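Local coordinates for ABC transporter, periplasmic substrate-binding protein (Thermotoga maritima, PDB 2HPG), which probably captures a solute in the periplasm and hands it to a membrane transporter of the tripartite ATP-independent (TRAP) family, at residues T10-H15 against R43-P48; Q25-W30 against E251-A256. All blocks are in the same frame, centred on the assembly; numbering follows the deposited sequence. Where two conformers were deposited one is given.

Contact 1. Residues T10-H15 against R43-P48; sequences TLRFGH and RIEVFP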
loop_
_atom_site.group_PDB
_atom_site.type_symbol
_atom_site.label_atom_id
_atom_site.label_comp_id
_atom_site.label_asym_id
_atom_site.label_seq_id
_atom_site.Cartn_x
_atom_site.Cartn_y
_atom_site.Cartn_z
ATOM N N THR A 10 -11.603 -20.435 -11.911
ATOM C CA THR A 10 -11.943 -19.019 -11.977
ATOM C C THR A 10 -11.563 -18.379 -10.645
ATOM O O THR A 10 -11.844 -18.941 -9.577
ATOM C CB THR A 10 -13.423 -18.802 -12.305
ATOM O OG1 THR A 10 -13.698 -19.366 -13.587
ATOM C CG2 THR A 10 -13.759 -17.321 -12.364
ATOM N N LEU A 11 -10.848 -17.250 -10.732
ATOM C CA LEU A 11 -10.442 -16.457 -9.566
ATOM C C LEU A 11 -11.131 -15.100 -9.672
ATOM O O LEU A 11 -11.034 -14.448 -10.705
ATOM C CB LEU A 11 -8.915 -16.251 -9.543
ATOM C CG LEU A 11 -8.366 -15.399 -8.381
ATOM C CD1 LEU A 11 -8.645 -16.041 -7.027
ATOM C CD2 LEU A 11 -6.849 -15.141 -8.559
ATOM N N ARG A 12 -11.810 -14.678 -8.605
ATOM C CA ARG A 12 -12.376 -13.329 -8.523
ATOM C C ARG A 12 -11.530 -12.470 -7.586
ATOM O O ARG A 12 -11.449 -12.736 -6.394
ATOM C CB ARG A 12 -13.824 -13.408 -8.064
ATOM C CG ARG A 12 -14.596 -14.340 -8.966
ATOM C CD ARG A 12 -16.107 -14.275 -8.822
ATOM N NE ARG A 12 -16.700 -15.126 -9.852
ATOM C CZ ARG A 12 -16.726 -16.455 -9.825
ATOM N NH1 ARG A 12 -16.225 -17.150 -8.800
ATOM N NH2 ARG A 12 -17.262 -17.105 -10.835
ATOM N N PHE A 13 -10.899 -11.445 -8.144
ATOM C CA PHE A 13 -9.900 -10.678 -7.425
ATOM C C PHE A 13 -10.379 -9.264 -7.210
ATOM O O PHE A 13 -10.589 -8.553 -8.179
ATOM C CB PHE A 13 -8.602 -10.662 -8.214
ATOM C CG PHE A 13 -7.405 -10.333 -7.373
ATOM C CD1 PHE A 13 -6.690 -11.337 -6.753
ATOM C CD2 PHE A 13 -7.009 -9.025 -7.193
ATOM C CE1 PHE A 13 -5.594 -11.047 -5.963
ATOM C CE2 PHE A 13 -5.921 -8.730 -6.401
ATOM C CZ PHE A 13 -5.211 -9.747 -5.788
ATOM N N GLY A 14 -10.516 -8.847 -5.950
ATOM C CA GLY A 14 -11.145 -7.570 -5.648
ATOM C C GLY A 14 -10.304 -6.502 -4.974
ATOM O O GLY A 14 -9.139 -6.702 -4.631
ATOM N N HIS A 15 -10.936 -5.355 -4.764
ATOM C CA HIS A 15 -10.299 -4.220 -4.121
ATOM C C HIS A 15 -9.142 -3.634 -4.923
ATOM O O HIS A 15 -8.191 -3.123 -4.350
ATOM C CB HIS A 15 -9.834 -4.583 -2.693
ATOM C CG HIS A 15 -10.950 -4.634 -1.696
ATOM N ND1 HIS A 15 -10.733 -4.768 -0.339
ATOM C CD2 HIS A 15 -12.294 -4.571 -1.858
ATOM C CE1 HIS A 15 -11.898 -4.796 0.288
ATOM N NE2 HIS A 15 -12.861 -4.680 -0.610
ATOM N N ARG A 43 -9.227 -18.463 -15.454
ATOM C CA ARG A 43 -9.834 -17.181 -15.755
ATOM C C ARG A 43 -9.752 -16.336 -14.484
ATOM O O ARG A 43 -10.114 -16.814 -13.406
ATOM C CB ARG A 43 -11.288 -17.384 -16.162
ATOM C CG ARG A 43 -12.027 -16.096 -16.394
ATOM C CD ARG A 43 -13.508 -16.316 -16.643
ATOM N NE ARG A 43 -14.288 -15.223 -16.062
ATOM C CZ ARG A 43 -15.510 -14.853 -16.440
ATOM N NH1 ARG A 43 -16.140 -15.462 -17.442
ATOM N NH2 ARG A 43 -16.105 -13.849 -15.814
ATOM N N ILE A 44 -9.262 -15.101 -14.606
ATOM C CA ILE A 44 -9.217 -14.179 -13.467
ATOM C C ILE A 44 -10.114 -12.993 -13.726
ATOM O O ILE A 44 -9.910 -12.263 -14.681
ATOM C CB ILE A 44 -7.805 -13.662 -13.178
ATOM C CG1 ILE A 44 -6.856 -14.845 -12.948
ATOM C CG2 ILE A 44 -7.807 -12.784 -11.878
ATOM C CD1 ILE A 44 -5.411 -14.454 -12.864
ATOM N N GLU A 45 -11.101 -12.806 -12.865
ATOM C CA GLU A 45 -12.016 -11.691 -12.979
ATOM C C GLU A 45 -11.607 -10.631 -11.978
ATOM O O GLU A 45 -11.406 -10.939 -10.811
ATOM C CB GLU A 45 -13.430 -12.177 -12.683
ATOM C CG GLU A 45 -14.472 -11.165 -12.996
ATOM C CD GLU A 45 -15.880 -11.732 -12.925
ATOM O OE1 GLU A 45 -16.057 -12.862 -12.365
ATOM O OE2 GLU A 45 -16.791 -11.029 -13.447
ATOM N N VAL A 46 -11.513 -9.384 -12.433
ATOM C CA VAL A 46 -10.938 -8.307 -11.645
ATOM C C VAL A 46 -12.022 -7.287 -11.265
ATOM O O VAL A 46 -12.694 -6.755 -12.139
ATOM C CB VAL A 46 -9.772 -7.635 -12.442
ATOM C CG1 VAL A 46 -9.230 -6.443 -11.696
ATOM C CG2 VAL A 46 -8.660 -8.658 -12.692
ATOM N N PHE A 47 -12.180 -7.036 -9.962
ATOM C CA PHE A 47 -13.232 -6.148 -9.434
ATOM C C PHE A 47 -12.673 -4.893 -8.791
ATOM O O PHE A 47 -11.981 -4.983 -7.773
ATOM C CB PHE A 47 -14.062 -6.873 -8.379
ATOM C CG PHE A 47 -14.882 -7.990 -8.930
ATOM C CD1 PHE A 47 -16.216 -7.804 -9.232
ATOM C CD2 PHE A 47 -14.322 -9.222 -9.163
ATOM C CE1 PHE A 47 -16.964 -8.824 -9.742
ATOM C CE2 PHE A 47 -15.072 -10.240 -9.700
ATOM C CZ PHE A 47 -16.380 -10.050 -9.979
ATOM N N PRO A 48 -12.953 -3.712 -9.376
ATOM C CA PRO A 48 -12.579 -2.467 -8.725
ATOM C C PRO A 48 -13.136 -2.321 -7.314
ATOM O O PRO A 48 -14.130 -2.941 -6.975
ATOM C CB PRO A 48 -13.188 -1.404 -9.639
ATOM C CG PRO A 48 -13.150 -2.042 -10.992
ATOM C CD PRO A 48 -13.534 -3.467 -10.711
HETATM O O HOH W 1 -13.776 -5.024 -4.858
#
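L11 and F13 pair through their backbones with R43, E45 and F47, joining strands 9-14 and 42-47 side by side in parallel; helix 22-37 connects them in a beta-alpha-beta unit of the periplasmic-binding-protein fold. Four backbone hydrogen bonds make the seam. L11 N reaches R43 O at 2.8 Å, and L11 O takes E45 N at 2.7 Å; F13 repeats the pattern with E45 O and F47 N, the last donor lying 22° from the plane of the F13 carbonyl. The CA-H groups of I44 and V46 add weaker contacts to the oxygens of L11 and F13.

Charged groups gather on the face carrying T10, R12, R43, E45 and F47. The E45 side chain, extended throughout (chi1 -170°), places OE1 3.4 Å from R12 NE and 3.6 Å from R43 NH2. One oxygen thus serves both arginines through two long salt bridges and probably offsets their like charges. The R12 guanidinium and the carboxylate are 57° apart in plane, so R12 does not meet E45 in a flat two-pronged pairing. T10 CG2 lies over the rim of one guanidinium face of R12.

Apolar contacts occur on both faces. R12 CB meets F47 CE2 at 3.8 Å, with the two side chains running alongside each other. On the reverse face L11 CD2 approaches I44 CG2 at 4.2 Å, and helix 22-37 packs on I44 and V46. Beyond F47, a water accepts from H15 N at 2.9 Å and donates to P48 O at 3.0 Å.

Contact 2. Residues Q25-W30 against E251-A256; sequences QAFLKW and EEMDKA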
loop_
_atom_site.group_PDB
_atom_site.type_symbol
_atom_site.label_atom_id
_atom_site.label_comp_id
_atom_site.label_asym_id
_atom_site.label_seq_id
_atom_site.Cartn_x
_atom_site.Cartn_y
_atom_site.Cartn_z
ATOM N N GLN A 25 -5.759 -1.202 -14.381
ATOM C CA GLN A 25 -5.162 -1.490 -15.677
ATOM C C GLN A 25 -4.160 -2.632 -15.587
ATOM O O GLN A 25 -4.100 -3.508 -16.463
ATOM C CB GLN A 25 -4.442 -0.254 -16.198
ATOM C CG GLN A 25 -5.337 0.776 -16.780
ATOM C CD GLN A 25 -4.579 1.991 -17.268
ATOM O OE1 GLN A 25 -3.969 1.965 -18.347
ATOM N NE2 GLN A 25 -4.628 3.080 -16.491
ATOM N N ALA A 26 -3.365 -2.592 -14.522
ATOM C CA ALA A 26 -2.271 -3.523 -14.324
ATOM C C ALA A 26 -2.798 -4.896 -13.932
ATOM O O ALA A 26 -2.240 -5.911 -14.340
ATOM C CB ALA A 26 -1.308 -2.993 -13.263
ATOM N N PHE A 27 -3.850 -4.933 -13.108
ATOM C CA PHE A 27 -4.483 -6.211 -12.764
ATOM C C PHE A 27 -5.123 -6.863 -13.984
ATOM O O PHE A 27 -5.099 -8.073 -14.087
ATOM C CB PHE A 27 -5.514 -6.062 -11.632
ATOM C CG PHE A 27 -4.903 -5.852 -10.266
ATOM C CD1 PHE A 27 -4.364 -6.906 -9.553
ATOM C CD2 PHE A 27 -4.874 -4.604 -9.697
ATOM C CE1 PHE A 27 -3.817 -6.709 -8.293
ATOM C CE2 PHE A 27 -4.332 -4.403 -8.441
ATOM C CZ PHE A 27 -3.792 -5.470 -7.743
ATOM N N LEU A 28 -5.690 -6.066 -14.898
ATOM C CA LEU A 28 -6.260 -6.584 -16.138
ATOM C C LEU A 28 -5.188 -7.174 -17.070
ATOM O O LEU A 28 -5.430 -8.166 -17.751
ATOM C CB LEU A 28 -7.053 -5.495 -16.867
ATOM C CG LEU A 28 -8.324 -5.021 -16.136
ATOM C CD1 LEU A 28 -8.840 -3.729 -16.735
ATOM C CD2 LEU A 28 -9.415 -6.116 -16.165
ATOM N N LYS A 29 -4.018 -6.543 -17.097
ATOM C CA LYS A 29 -2.841 -7.065 -17.812
ATOM C C LYS A 29 -2.384 -8.375 -17.226
ATOM O O LYS A 29 -2.060 -9.308 -17.956
ATOM C CB LYS A 29 -1.671 -6.078 -17.736
ATOM C CG LYS A 29 -1.742 -4.908 -18.703
ATOM C CD LYS A 29 -0.397 -4.120 -18.729
ATOM C CE LYS A 29 0.763 -4.959 -19.331
ATOM N NZ LYS A 29 2.098 -4.249 -19.421
ATOM N N TRP A 30 -2.325 -8.433 -15.902
ATOM C CA TRP A 30 -1.958 -9.654 -15.210
ATOM C C TRP A 30 -2.925 -10.797 -15.494
ATOM O O TRP A 30 -2.500 -11.919 -15.777
ATOM C CB TRP A 30 -1.897 -9.404 -13.712
ATOM C CG TRP A 30 -1.947 -10.617 -12.885
ATOM C CD1 TRP A 30 -1.010 -11.612 -12.810
ATOM C CD2 TRP A 30 -2.971 -10.954 -11.948
ATOM N NE1 TRP A 30 -1.385 -12.547 -11.881
ATOM C CE2 TRP A 30 -2.603 -12.181 -11.353
ATOM C CE3 TRP A 30 -4.182 -10.342 -11.564
ATOM C CZ2 TRP A 30 -3.397 -12.810 -10.391
ATOM C CZ3 TRP A 30 -4.962 -10.960 -10.597
ATOM C CH2 TRP A 30 -4.564 -12.176 -10.012
ATOM N N GLU A 251 4.387 -15.344 -10.828
ATOM C CA GLU A 251 5.405 -14.690 -11.674
ATOM C C GLU A 251 4.819 -13.572 -12.507
ATOM O O GLU A 251 5.426 -12.522 -12.662
ATOM C CB GLU A 251 6.064 -15.699 -12.633
ATOM C CG GLU A 251 7.015 -16.666 -11.948
ATOM C CD GLU A 251 7.651 -17.655 -12.912
ATOM O OE1 GLU A 251 7.301 -17.654 -14.117
ATOM O OE2 GLU A 251 8.504 -18.437 -12.450
ATOM N N GLU A 252 3.648 -13.811 -13.074
ATOM C CA GLU A 252 3.002 -12.793 -13.868
ATOM C C GLU A 252 2.559 -11.584 -13.059
ATOM O O GLU A 252 2.497 -10.465 -13.588
ATOM C CB GLU A 252 1.809 -13.377 -14.598
ATOM C CG GLU A 252 2.217 -14.262 -15.729
ATOM C CD GLU A 252 3.106 -13.548 -16.708
ATOM O OE1 GLU A 252 2.819 -12.367 -17.024
ATOM O OE2 GLU A 252 4.102 -14.172 -17.147
HETATM N N MSE A 253 2.277 -11.768 -11.786
HETATM C CA MSE A 253 1.838 -10.626 -11.031
HETATM C C MSE A 253 2.958 -9.878 -10.336
HETATM O O MSE A 253 2.836 -8.679 -10.104
HETATM C CB MSE A 253 0.766 -11.002 -10.046
HETATM C CG MSE A 253 -0.385 -10.045 -10.196
HETATM SE SE MSE A 253 -1.097 -9.770 -8.561
HETATM C CE MSE A 253 -2.978 -9.946 -8.837
ATOM N N ASP A 254 4.044 -10.571 -10.008
ATOM C CA ASP A 254 5.271 -9.874 -9.590
ATOM C C ASP A 254 5.739 -8.963 -10.719
ATOM O O ASP A 254 6.146 -7.813 -10.486
ATOM C CB ASP A 254 6.378 -10.870 -9.258
ATOM C CG ASP A 254 6.331 -11.368 -7.832
ATOM O OD1 ASP A 254 5.737 -10.730 -6.922
ATOM O OD2 ASP A 254 6.955 -12.418 -7.606
ATOM N N LYS A 255 5.654 -9.486 -11.937
ATOM C CA LYS A 255 6.003 -8.766 -13.161
ATOM C C LYS A 255 5.109 -7.564 -13.464
ATOM O O LYS A 255 5.598 -6.481 -13.793
ATOM C CB LYS A 255 5.944 -9.746 -14.316
ATOM C CG LYS A 255 6.144 -9.170 -15.699
ATOM C CD LYS A 255 6.297 -10.320 -16.717
ATOM C CE LYS A 255 6.576 -9.786 -18.114
ATOM N NZ LYS A 255 5.627 -8.681 -18.471
ATOM N N ALA A 256 3.799 -7.762 -13.376
ATOM C CA ALA A 256 2.846 -6.669 -13.562
ATOM C C ALA A 256 2.985 -5.628 -12.461
ATOM O O ALA A 256 2.787 -4.428 -12.696
ATOM C CB ALA A 256 1.412 -7.210 -13.577
#
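One face of the W30 indole receives the side chain of M253, a selenomethionine, while the F27 ring presents an edge, in its own plane, to W30 CE3 and, as modelled, to the end of the M253 side chain. The two rings belong to helix 22-37 and M253 to helix 243-278; the helices pack almost antiparallel, their local axes 9.3 Å apart and inclined at 150°. A long helix such as 243-278 is characteristic of TRAP solute-binding proteins.

Two conformers of M253 were deposited. In the one given, the selenium lies over the six-membered ring of W30 as in a Met-aromatic contact, with M253 SE 4.0 Å from the ring centroid and 13° off its normal; toward F27 it lies obliquely, M253 SE being 5.3 Å from that ring centroid. The methyl CE is modelled closer to W30 than carbons can sit, and CB and CG also crowd the indole, so the close fit of the whole side chain is doubtful in detail. Beyond the two segments F13 meets W30 edge-to-face and W137 stacks on F27, giving an aromatic cluster between helix and sheet.

With chi1 at 162° the W30 indole swings away from its backbone N and across to helix 243-278. Its five-membered ring reaches the backbone and side chain of E252, with W30 CD1 3.8 Å from E252 CB, and its NE1 donates to I249 O, one turn before M253, so the buried ring nitrogen is satisfied and the indole is held in its orientation.

Beside the indole, A256 CB fits between A26 O and W30 CB, 4.0 Å from each.

How the contacts relate
Contacts 1 and 2 are successive layers, their centres about 12 Å apart: strands 9-14 and 42-47, then helix 22-37, then helix 243-278. Helix 22-37 is both the crossover joining the strands of contact 1 and one partner of contact 2. Its aromatic residues meet the strands directly: F13 CE2 lies 3.5 Å from F27 CE1, I44 CD1 lies 3.6 Å from W30 CZ2, and V46 CG1 lies 3.7 Å from F27 CB. Thus W30, and F27 in the model given, touch both sheet and M253. In this fold the C-terminal ends of the parallel strands commonly face the ligand cleft, so H15 (NE2 bonded to E56, O to N71) may lie near it, whereas contact 2 is interior packing.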